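Local atomic coordinates of peptide methionine sulfoxide reductase MsrA (Treponema denticola ATCC 35405, PDB entry 5FA9), a protein that probably repairs oxidised proteins by reducing methionine sulfoxide back to methionine, with MsrA and MsrB activities fused in one chain. Residues Y226-K237 / P276-N287; T240-E248 / R256-G264. The protein carries 2 engineered substitutions. All blocks are in the same frame, centred on the assembly; numbering follows the deposited sequence.

Both contacts lie in the SelR (MsrB) part of the fusion and build one antiparallel sheet. From the N-terminal side, the chain enters contact 1 at residues 226-237, runs directly into 240-248, turns back through 256-264 to complete the hairpin of contact 2, and then runs through strand 267-272 to reach 276-287, which closes contact 1. The hairpin thus falls wholly within the longer loop. In the sheet, strand 267-272 separates strand 283-286 from strand 256-261, yet the contacts meet over one face: the hydroxyls of Tyr-284 and Tyr-246, 2.6 Å apart from OH to OH, probably share a hydrogen bond, and Tyr-284 packs on Leu-244.

Contact 1 of 2, residues Y226-K237 / P276-N287; sequences YDAGCGWPSFTK and PADAGGLRYSIN. Engineered in segment 276-287: Ser-285 (natural residue Cys).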
loop_
_atom_site.group_PDB
_atom_site.type_symbol
_atom_site.label_atom_id
_atom_site.label_comp_id
_atom_site.label_asym_id
_atom_site.label_seq_id
_atom_site.Cartn_x
_atom_site.Cartn_y
_atom_site.Cartn_z
ATOM N N TYR B 226 -4.982 -23.365 -1.464
ATOM C CA TYR B 226 -5.672 -23.358 -2.750
ATOM C C TYR B 226 -5.159 -24.477 -3.653
ATOM O O TYR B 226 -4.130 -25.092 -3.371
ATOM C CB TYR B 226 -5.507 -22.003 -3.442
ATOM C CG TYR B 226 -4.155 -21.797 -4.086
ATOM C CD1 TYR B 226 -3.037 -21.486 -3.323
ATOM C CD2 TYR B 226 -3.999 -21.906 -5.462
ATOM C CE1 TYR B 226 -1.801 -21.296 -3.912
ATOM C CE2 TYR B 226 -2.770 -21.718 -6.059
ATOM C CZ TYR B 226 -1.675 -21.414 -5.281
ATOM O OH TYR B 226 -0.450 -21.225 -5.879
ATOM N N ASP B 227 -5.880 -24.737 -4.739
ATOM C CA ASP B 227 -5.510 -25.797 -5.671
ATOM C C ASP B 227 -4.638 -25.252 -6.799
ATOM O O ASP B 227 -5.128 -24.572 -7.702
ATOM C CB ASP B 227 -6.762 -26.465 -6.247
ATOM C CG ASP B 227 -6.474 -27.827 -6.861
ATOM O OD1 ASP B 227 -5.370 -28.023 -7.411
ATOM O OD2 ASP B 227 -7.359 -28.705 -6.796
ATOM N N ALA B 228 -3.345 -25.554 -6.740
ATOM C CA ALA B 228 -2.415 -25.129 -7.778
ATOM C C ALA B 228 -2.400 -26.125 -8.934
ATOM O O ALA B 228 -1.904 -25.826 -10.019
ATOM C CB ALA B 228 -1.017 -24.963 -7.202
ATOM N N GLY B 229 -2.950 -27.311 -8.691
ATOM C CA GLY B 229 -3.042 -28.336 -9.715
ATOM C C GLY B 229 -1.729 -29.043 -9.994
ATOM O O GLY B 229 -1.599 -29.748 -10.993
ATOM N N CYS B 230 -0.751 -28.857 -9.111
ATOM C CA CYS B 230 0.567 -29.452 -9.305
ATOM C C CYS B 230 0.755 -30.720 -8.474
ATOM O O CYS B 230 1.817 -31.340 -8.510
ATOM C CB CYS B 230 1.662 -28.438 -8.969
ATOM S SG CYS B 230 1.684 -26.988 -10.051
ATOM N N GLY B 231 -0.278 -31.100 -7.731
ATOM C CA GLY B 231 -0.260 -32.348 -6.988
ATOM C C GLY B 231 0.210 -32.243 -5.548
ATOM O O GLY B 231 0.235 -33.241 -4.829
ATOM N N TRP B 232 0.582 -31.040 -5.123
ATOM C CA TRP B 232 1.008 -30.825 -3.744
ATOM C C TRP B 232 0.145 -29.778 -3.053
ATOM O O TRP B 232 -0.383 -28.878 -3.707
ATOM C CB TRP B 232 2.477 -30.397 -3.689
ATOM C CG TRP B 232 3.436 -31.433 -4.183
ATOM C CD1 TRP B 232 3.815 -32.574 -3.537
ATOM C CD2 TRP B 232 4.159 -31.412 -5.420
ATOM N NE1 TRP B 232 4.719 -33.271 -4.303
ATOM C CE2 TRP B 232 4.947 -32.579 -5.461
ATOM C CE3 TRP B 232 4.209 -30.524 -6.497
ATOM C CZ2 TRP B 232 5.778 -32.879 -6.539
ATOM C CZ3 TRP B 232 5.035 -30.824 -7.566
ATOM C CH2 TRP B 232 5.807 -31.992 -7.580
ATOM N N PRO B 233 -0.017 -29.906 -1.725
ATOM C CA PRO B 233 -0.657 -28.864 -0.918
ATOM C C PRO B 233 -0.005 -27.505 -1.148
ATOM O O PRO B 233 1.199 -27.360 -0.943
ATOM C CB PRO B 233 -0.434 -29.348 0.516
ATOM C CG PRO B 233 -0.366 -30.829 0.395
ATOM C CD PRO B 233 0.294 -31.108 -0.930
ATOM N N SER B 234 -0.795 -26.524 -1.570
ATOM C CA SER B 234 -0.259 -25.217 -1.930
ATOM C C SER B 234 -0.882 -24.101 -1.099
ATOM O O SER B 234 -2.089 -24.085 -0.865
ATOM C CB SER B 234 -0.477 -24.945 -3.419
ATOM O OG SER B 234 0.133 -25.947 -4.213
ATOM N N PHE B 235 -0.043 -23.170 -0.659
ATOM C CA PHE B 235 -0.491 -22.060 0.172
ATOM C C PHE B 235 0.019 -20.731 -0.378
ATOM O O PHE B 235 1.040 -20.683 -1.064
ATOM C CB PHE B 235 -0.025 -22.249 1.618
ATOM C CG PHE B 235 -0.491 -23.533 2.243
ATOM C CD1 PHE B 235 0.265 -24.689 2.133
ATOM C CD2 PHE B 235 -1.685 -23.585 2.944
ATOM C CE1 PHE B 235 -0.162 -25.872 2.707
ATOM C CE2 PHE B 235 -2.117 -24.765 3.521
ATOM C CZ PHE B 235 -1.353 -25.910 3.402
ATOM N N THR B 236 -0.701 -19.654 -0.076
ATOM C CA THR B 236 -0.340 -18.331 -0.573
ATOM C C THR B 236 0.598 -17.607 0.387
ATOM O O THR B 236 1.274 -16.653 0.005
ATOM C CB THR B 236 -1.587 -17.460 -0.807
ATOM O OG1 THR B 236 -2.242 -17.213 0.444
ATOM C CG2 THR B 236 -2.554 -18.158 -1.751
ATOM N N LYS B 237 0.634 -18.069 1.633
ATOM C CA LYS B 237 1.494 -17.476 2.651
ATOM C C LYS B 237 1.637 -18.398 3.854
ATOM O O LYS B 237 0.920 -19.389 3.978
ATOM C CB LYS B 237 0.944 -16.121 3.102
ATOM C CG LYS B 237 -0.285 -16.219 3.993
ATOM C CD LYS B 237 -0.838 -14.844 4.331
ATOM C CE LYS B 237 0.160 -14.027 5.136
ATOM N NZ LYS B 237 0.468 -14.656 6.449
ATOM N N PRO B 276 -1.297 -17.100 -6.998
ATOM C CA PRO B 276 -2.358 -16.141 -7.326
ATOM C C PRO B 276 -1.948 -14.717 -6.970
ATOM O O PRO B 276 -1.621 -14.435 -5.817
ATOM C CB PRO B 276 -3.539 -16.612 -6.470
ATOM C CG PRO B 276 -2.920 -17.404 -5.368
ATOM C CD PRO B 276 -1.728 -18.071 -5.981
ATOM N N ALA B 277 -1.973 -13.833 -7.962
ATOM C CA ALA B 277 -1.425 -12.489 -7.818
ATOM C C ALA B 277 -2.176 -11.630 -6.802
ATOM O O ALA B 277 -1.577 -10.781 -6.143
ATOM C CB ALA B 277 -1.408 -11.799 -9.165
ATOM N N ASP B 278 -3.482 -11.849 -6.672
ATOM C CA ASP B 278 -4.285 -11.060 -5.744
ATOM C C ASP B 278 -3.993 -11.435 -4.292
ATOM O O ASP B 278 -4.287 -10.671 -3.373
ATOM C CB ASP B 278 -5.780 -11.221 -6.045
ATOM C CG ASP B 278 -6.218 -12.675 -6.106
ATOM O OD1 ASP B 278 -5.437 -13.563 -5.704
ATOM O OD2 ASP B 278 -7.355 -12.929 -6.556
ATOM N N ALA B 279 -3.406 -12.611 -4.096
ATOM C CA ALA B 279 -3.062 -13.084 -2.761
ATOM C C ALA B 279 -1.595 -12.815 -2.444
ATOM O O ALA B 279 -1.115 -13.142 -1.359
ATOM C CB ALA B 279 -3.369 -14.568 -2.628
ATOM N N GLY B 280 -0.889 -12.217 -3.398
ATOM C CA GLY B 280 0.514 -11.890 -3.218
ATOM C C GLY B 280 1.415 -12.499 -4.274
ATOM O O GLY B 280 2.576 -12.113 -4.406
ATOM N N GLY B 281 0.882 -13.454 -5.028
ATOM C CA GLY B 281 1.620 -14.062 -6.121
ATOM C C GLY B 281 2.593 -15.139 -5.681
ATOM O O GLY B 281 3.417 -15.598 -6.472
ATOM N N LEU B 282 2.502 -15.544 -4.420
ATOM C CA LEU B 282 3.383 -16.578 -3.888
ATOM C C LEU B 282 2.703 -17.941 -3.862
ATOM O O LEU B 282 1.545 -18.061 -3.463
ATOM C CB LEU B 282 3.853 -16.209 -2.479
ATOM C CG LEU B 282 4.663 -14.922 -2.332
ATOM C CD1 LEU B 282 4.747 -14.507 -0.870
ATOM C CD2 LEU B 282 6.052 -15.097 -2.924
ATOM N N ARG B 283 3.433 -18.968 -4.287
ATOM C CA ARG B 283 2.947 -20.339 -4.193
ATOM C C ARG B 283 3.863 -21.179 -3.313
ATOM O O ARG B 283 4.968 -21.543 -3.716
ATOM C CB ARG B 283 2.828 -20.973 -5.581
ATOM C CG ARG B 283 2.457 -22.453 -5.549
ATOM C CD ARG B 283 2.152 -22.989 -6.940
ATOM N NE ARG B 283 3.315 -22.943 -7.821
ATOM C CZ ARG B 283 4.048 -24.004 -8.143
ATOM N NH1 ARG B 283 3.740 -25.199 -7.658
ATOM N NH2 ARG B 283 5.089 -23.871 -8.955
ATOM N N TYR B 284 3.401 -21.477 -2.103
ATOM C CA TYR B 284 4.143 -22.345 -1.203
ATOM C C TYR B 284 3.783 -23.802 -1.464
ATOM O O TYR B 284 2.727 -24.273 -1.044
ATOM C CB TYR B 284 3.862 -21.981 0.257
ATOM C CG TYR B 284 4.500 -20.685 0.704
ATOM C CD1 TYR B 284 3.902 -19.461 0.429
ATOM C CD2 TYR B 284 5.700 -20.685 1.403
ATOM C CE1 TYR B 284 4.484 -18.274 0.837
ATOM C CE2 TYR B 284 6.287 -19.504 1.814
ATOM C CZ TYR B 284 5.675 -18.302 1.529
ATOM O OH TYR B 284 6.258 -17.126 1.938
ATOM N N SER B 285 4.666 -24.511 -2.159
ATOM C CA SER B 285 4.448 -25.921 -2.452
ATOM C C SER B 285 5.027 -26.771 -1.328
ATOM O O SER B 285 6.244 -26.858 -1.167
ATOM C CB SER B 285 5.074 -26.301 -3.794
ATOM O OG SER B 285 4.594 -27.555 -4.245
ATOM N N ILE B 286 4.147 -27.392 -0.550
ATOM C CA ILE B 286 4.558 -28.107 0.653
ATOM C C ILE B 286 4.119 -29.566 0.615
ATOM O O ILE B 286 2.976 -29.870 0.275
ATOM C CB ILE B 286 3.982 -27.441 1.921
ATOM C CG1 ILE B 286 4.296 -25.944 1.931
ATOM C CG2 ILE B 286 4.519 -28.114 3.176
ATOM C CD1 ILE B 286 5.775 -25.628 1.966
ATOM N N ASN B 287 5.035 -30.466 0.957
ATOM C CA ASN B 287 4.710 -31.882 1.064
ATOM C C ASN B 287 3.714 -32.131 2.191
ATOM O O ASN B 287 3.916 -31.677 3.318
ATOM C CB ASN B 287 5.976 -32.712 1.292
ATOM C CG ASN B 287 6.977 -32.573 0.160
ATOM O OD1 ASN B 287 6.844 -33.211 -0.884
ATOM N ND2 ASN B 287 7.992 -31.743 0.367
HETATM O O HOH W 1 2.085 -26.713 -5.830
HETATM O O HOH W 2 -1.459 -14.532 1.018
HETATM O O HOH W 3 0.978 -14.778 -1.761
#
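Tyr-226 meets Pro-276 and Arg-283 because its CG sits between the backbone N and the carbonyl carbon (chi1 77°), which swings the phenol across to the 276-287 segment. Pro-276 lies over one face of the ring in a CH-pi contact, its CG 4.2 Å from the ring centroid and 12° off the normal. The phenol OH reaches the aliphatic part of Arg-283, whose CG stands 3.2 Å away. That arginine leaves the backbone with CG anti to N and bends at chi3 (64°), passing Ala-228 CB and bringing NH1 to 3.6 Å from Cys-230 SG; its NE forms a salt bridge with Asp-274. Water 1 lies at the guanidinium edge, accepting from Arg-283 NH1 and hydrogen-bonding to Ser-234 OG and Ser-285 OG. Ser-285 is engineered from cysteine within the RYCIN sequence characteristic of MsrB proteins; its OG lies 3.6 Å from Trp-232 CB.

The backbones form a short antiparallel pairing. Ile-286 N donates to Pro-233 O at 3.0 Å, and Phe-235 and Tyr-284 exchange two bonds, the shorter being Tyr-284 N to Phe-235 O at 2.7 Å. Phe-235 CB and Tyr-284 CB project side by side on one face, where Ile-286 also touches the Phe-235 ring. Beyond the strands, Thr-236 CG2 packs against Pro-276 and Ala-279, while water 3 donates to Thr-236 O and Ala-279 O and accepts from Leu-282 N, linking Thr-236 to the turn before strand 283-286, beside the CA-H...O contact of Thr-236 CA with Leu-282 O.

Strand 234-235 lies between 225-226 and 283-286, and 267-272 flanks 283-286 on its other side. Phe-235 stacks on Phe-220 and meets Tyr-210 edge-to-face, whereas Ala-277 packs on Leu-129 of the second subunit.

Contact 2 of 2, residues T240-E248 / R256-G264; sequences TTQALQYLE and RTEVVSKTG
Ala-243, at the end of the type I turn from Thr-240, makes the first bond to the partner segment: Lys-262 N reaches its carbonyl O at 3.0 Å from above the carbonyl plane, and water 4 donates to the same oxygen while accepting from Thr-263 N. Leu-244 follows, setting its CD1 3.7 Å from Val-259 CG1, beside Tyr-284 and Phe-220. Gln-245 then pairs with Val-260 through two backbone bonds, the shorter from Gln-245 N to Val-260 O at 2.7 Å. Its extended side chain crosses Lys-262 at about a right angle, NE2 lying 3.4 Å from Lys-262 CG; that lysine has CG anti to N (chi1 -178°) and runs out straight, its NZ hydrogen-bonding a bound dithiothreitol, probably from the crystallisation liquor. Next, Tyr-246 receives Thr-257 CG2 at its ring edge, near the ring plane. Leu-247 exchanges two bonds with Glu-258, Glu-258 N to Leu-247 O being 2.6 Å, and the two side chains lie alongside each other, with Leu-247 CD1 also reaching Val-260 CG2. Glu-248 ends the run opposite Thr-257.

Five backbone bonds join the two segments of this edge hairpin, and the side chains add mostly apolar and aliphatic contact. Glu-258 sets OE1 against Leu-247 CD1 while OE2 is hydrogen-bonded to His-267 ND1, so the carboxylate both lines this contact and ties it to strand 267-272.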
loop_
_atom_site.group_PDB
_atom_site.type_symbol
_atom_site.label_atom_id
_atom_site.label_comp_id
_atom_site.label_asym_id
_atom_site.label_seq_id
_atom_site.Cartn_x
_atom_site.Cartn_y
_atom_site.Cartn_z
ATOM N N THR B 240 2.284 -17.453 10.101
ATOM C CA THR B 240 2.955 -16.342 10.769
ATOM C C THR B 240 4.293 -16.057 10.094
ATOM O O THR B 240 4.755 -16.837 9.262
ATOM C CB THR B 240 3.205 -16.619 12.273
ATOM O OG1 THR B 240 4.094 -17.734 12.415
ATOM C CG2 THR B 240 1.903 -16.909 13.008
ATOM N N THR B 241 4.913 -14.939 10.458
ATOM C CA THR B 241 6.224 -14.584 9.927
ATOM C C THR B 241 7.333 -15.349 10.643
ATOM O O THR B 241 8.499 -15.281 10.255
ATOM C CB THR B 241 6.496 -13.074 10.055
ATOM O OG1 THR B 241 6.442 -12.691 11.435
ATOM C CG2 THR B 241 5.465 -12.276 9.272
ATOM N N GLN B 242 6.958 -16.079 11.688
ATOM C CA GLN B 242 7.919 -16.787 12.525
ATOM C C GLN B 242 7.905 -18.290 12.271
ATOM O O GLN B 242 8.520 -19.058 13.011
ATOM C CB GLN B 242 7.628 -16.509 14.001
ATOM C CG GLN B 242 7.428 -15.038 14.322
ATOM C CD GLN B 242 7.260 -14.787 15.807
ATOM O OE1 GLN B 242 6.969 -15.704 16.573
ATOM N NE2 GLN B 242 7.441 -13.538 16.219
ATOM N N ALA B 243 7.201 -18.706 11.225
ATOM C CA ALA B 243 7.008 -20.125 10.951
ATOM C C ALA B 243 8.074 -20.702 10.025
ATOM O O ALA B 243 8.539 -21.823 10.230
ATOM C CB ALA B 243 5.625 -20.359 10.361
ATOM N N LEU B 244 8.459 -19.939 9.007
ATOM C CA LEU B 244 9.324 -20.469 7.957
ATOM C C LEU B 244 10.684 -19.785 7.858
ATOM O O LEU B 244 10.860 -18.645 8.289
ATOM C CB LEU B 244 8.621 -20.370 6.602
ATOM C CG LEU B 244 7.203 -20.933 6.516
ATOM C CD1 LEU B 244 6.681 -20.834 5.093
ATOM C CD2 LEU B 244 7.167 -22.368 7.004
ATOM N N GLN B 245 11.639 -20.509 7.284
ATOM C CA GLN B 245 12.924 -19.951 6.885
ATOM C C GLN B 245 13.179 -20.318 5.429
ATOM O O GLN B 245 12.753 -21.377 4.966
ATOM C CB GLN B 245 14.058 -20.462 7.776
ATOM C CG GLN B 245 14.347 -19.586 8.985
ATOM C CD GLN B 245 15.413 -20.174 9.890
ATOM O OE1 GLN B 245 15.926 -21.265 9.638
ATOM N NE2 GLN B 245 15.754 -19.451 10.951
ATOM N N TYR B 246 13.870 -19.446 4.704
ATOM C CA TYR B 246 14.066 -19.650 3.274
ATOM C C TYR B 246 15.530 -19.907 2.945
ATOM O O TYR B 246 16.424 -19.259 3.491
ATOM C CB TYR B 246 13.551 -18.441 2.489
ATOM C CG TYR B 246 12.119 -18.072 2.809
ATOM C CD1 TYR B 246 11.825 -17.182 3.834
ATOM C CD2 TYR B 246 11.063 -18.617 2.091
ATOM C CE1 TYR B 246 10.519 -16.842 4.133
ATOM C CE2 TYR B 246 9.752 -18.282 2.384
ATOM C CZ TYR B 246 9.487 -17.395 3.406
ATOM O OH TYR B 246 8.186 -17.058 3.702
ATOM N N LEU B 247 15.769 -20.859 2.049
ATOM C CA LEU B 247 17.127 -21.215 1.659
ATOM C C LEU B 247 17.271 -21.307 0.147
ATOM O O LEU B 247 16.428 -21.889 -0.537
ATOM C CB LEU B 247 17.539 -22.543 2.297
ATOM C CG LEU B 247 17.675 -22.574 3.820
ATOM C CD1 LEU B 247 17.988 -23.982 4.300
ATOM C CD2 LEU B 247 18.744 -21.596 4.283
ATOM N N GLU B 248 18.343 -20.711 -0.361
ATOM C CA GLU B 248 18.750 -20.879 -1.747
ATOM C C GLU B 248 18.924 -22.359 -2.063
ATOM O O GLU B 248 19.618 -23.071 -1.338
ATOM C CB GLU B 248 20.058 -20.128 -2.011
ATOM C CG GLU B 248 20.317 -18.966 -1.057
ATOM C CD GLU B 248 20.962 -19.415 0.246
ATOM O OE1 GLU B 248 21.168 -20.635 0.419
ATOM O OE2 GLU B 248 21.257 -18.548 1.096
ATOM N N ARG B 256 15.870 -22.529 -7.230
ATOM C CA ARG B 256 14.636 -22.528 -6.452
ATOM C C ARG B 256 14.898 -22.128 -5.006
ATOM O O ARG B 256 16.032 -22.179 -4.532
ATOM C CB ARG B 256 13.975 -23.908 -6.494
ATOM C CG ARG B 256 13.570 -24.378 -7.881
ATOM C CD ARG B 256 12.834 -25.707 -7.817
ATOM N NE ARG B 256 13.629 -26.736 -7.151
ATOM C CZ ARG B 256 13.190 -27.960 -6.877
ATOM N NH1 ARG B 256 11.958 -28.317 -7.212
ATOM N NH2 ARG B 256 13.985 -28.829 -6.267
ATOM N N THR B 257 13.841 -21.723 -4.309
ATOM C CA THR B 257 13.948 -21.389 -2.896
ATOM C C THR B 257 13.333 -22.488 -2.039
ATOM O O THR B 257 12.162 -22.830 -2.195
ATOM C CB THR B 257 13.259 -20.050 -2.577
ATOM O OG1 THR B 257 13.791 -19.023 -3.422
ATOM C CG2 THR B 257 13.477 -19.670 -1.120
ATOM N N GLU B 258 14.133 -23.039 -1.131
ATOM C CA GLU B 258 13.675 -24.113 -0.261
ATOM C C GLU B 258 12.981 -23.558 0.977
ATOM O O GLU B 258 13.462 -22.610 1.598
ATOM C CB GLU B 258 14.848 -25.006 0.150
ATOM C CG GLU B 258 14.482 -26.105 1.134
ATOM C CD GLU B 258 15.697 -26.833 1.676
ATOM O OE1 GLU B 258 16.804 -26.256 1.636
ATOM O OE2 GLU B 258 15.545 -27.980 2.146
ATOM N N VAL B 259 11.849 -24.156 1.329
ATOM C CA VAL B 259 11.107 -23.759 2.518
ATOM C C VAL B 259 11.357 -24.732 3.665
ATOM O O VAL B 259 11.128 -25.934 3.532
ATOM C CB VAL B 259 9.594 -23.685 2.241
ATOM C CG1 VAL B 259 8.839 -23.327 3.510
ATOM C CG2 VAL B 259 9.307 -22.677 1.142
ATOM N N VAL B 260 11.831 -24.206 4.790
ATOM C CA VAL B 260 12.113 -25.027 5.963
ATOM C C VAL B 260 11.505 -24.409 7.218
ATOM O O VAL B 260 11.381 -23.189 7.324
ATOM C CB VAL B 260 13.633 -25.225 6.179
ATOM C CG1 VAL B 260 14.245 -25.999 5.020
ATOM C CG2 VAL B 260 14.332 -23.885 6.362
ATOM N N SER B 261 11.110 -25.261 8.160
ATOM C CA SER B 261 10.569 -24.797 9.431
ATOM C C SER B 261 11.640 -24.040 10.204
ATOM O O SER B 261 12.762 -24.519 10.343
ATOM C CB SER B 261 10.048 -25.972 10.261
ATOM O OG SER B 261 8.993 -26.643 9.596
ATOM N N LYS B 262 11.298 -22.855 10.697
ATOM C CA LYS B 262 12.266 -22.046 11.427
ATOM C C LYS B 262 12.647 -22.702 12.748
ATOM O O LYS B 262 13.810 -22.682 13.149
ATOM C CB LYS B 262 11.724 -20.639 11.679
ATOM C CG LYS B 262 12.719 -19.742 12.394
ATOM C CD LYS B 262 12.265 -18.298 12.433
ATOM C CE LYS B 262 13.358 -17.415 13.009
ATOM N NZ LYS B 262 13.246 -16.011 12.535
ATOM N N THR B 263 11.662 -23.288 13.418
ATOM C CA THR B 263 11.899 -23.951 14.693
ATOM C C THR B 263 12.460 -25.350 14.474
ATOM O O THR B 263 13.556 -25.669 14.936
ATOM C CB THR B 263 10.613 -24.043 15.532
ATOM O OG1 THR B 263 10.164 -22.724 15.866
ATOM C CG2 THR B 263 10.869 -24.825 16.810
ATOM N N GLY B 264 11.696 -26.182 13.774
ATOM C CA GLY B 264 12.129 -27.528 13.442
ATOM C C GLY B 264 13.437 -27.582 12.674
ATOM O O GLY B 264 14.414 -28.175 13.133
HETATM O O HOH W 4 8.858 -23.412 12.633
#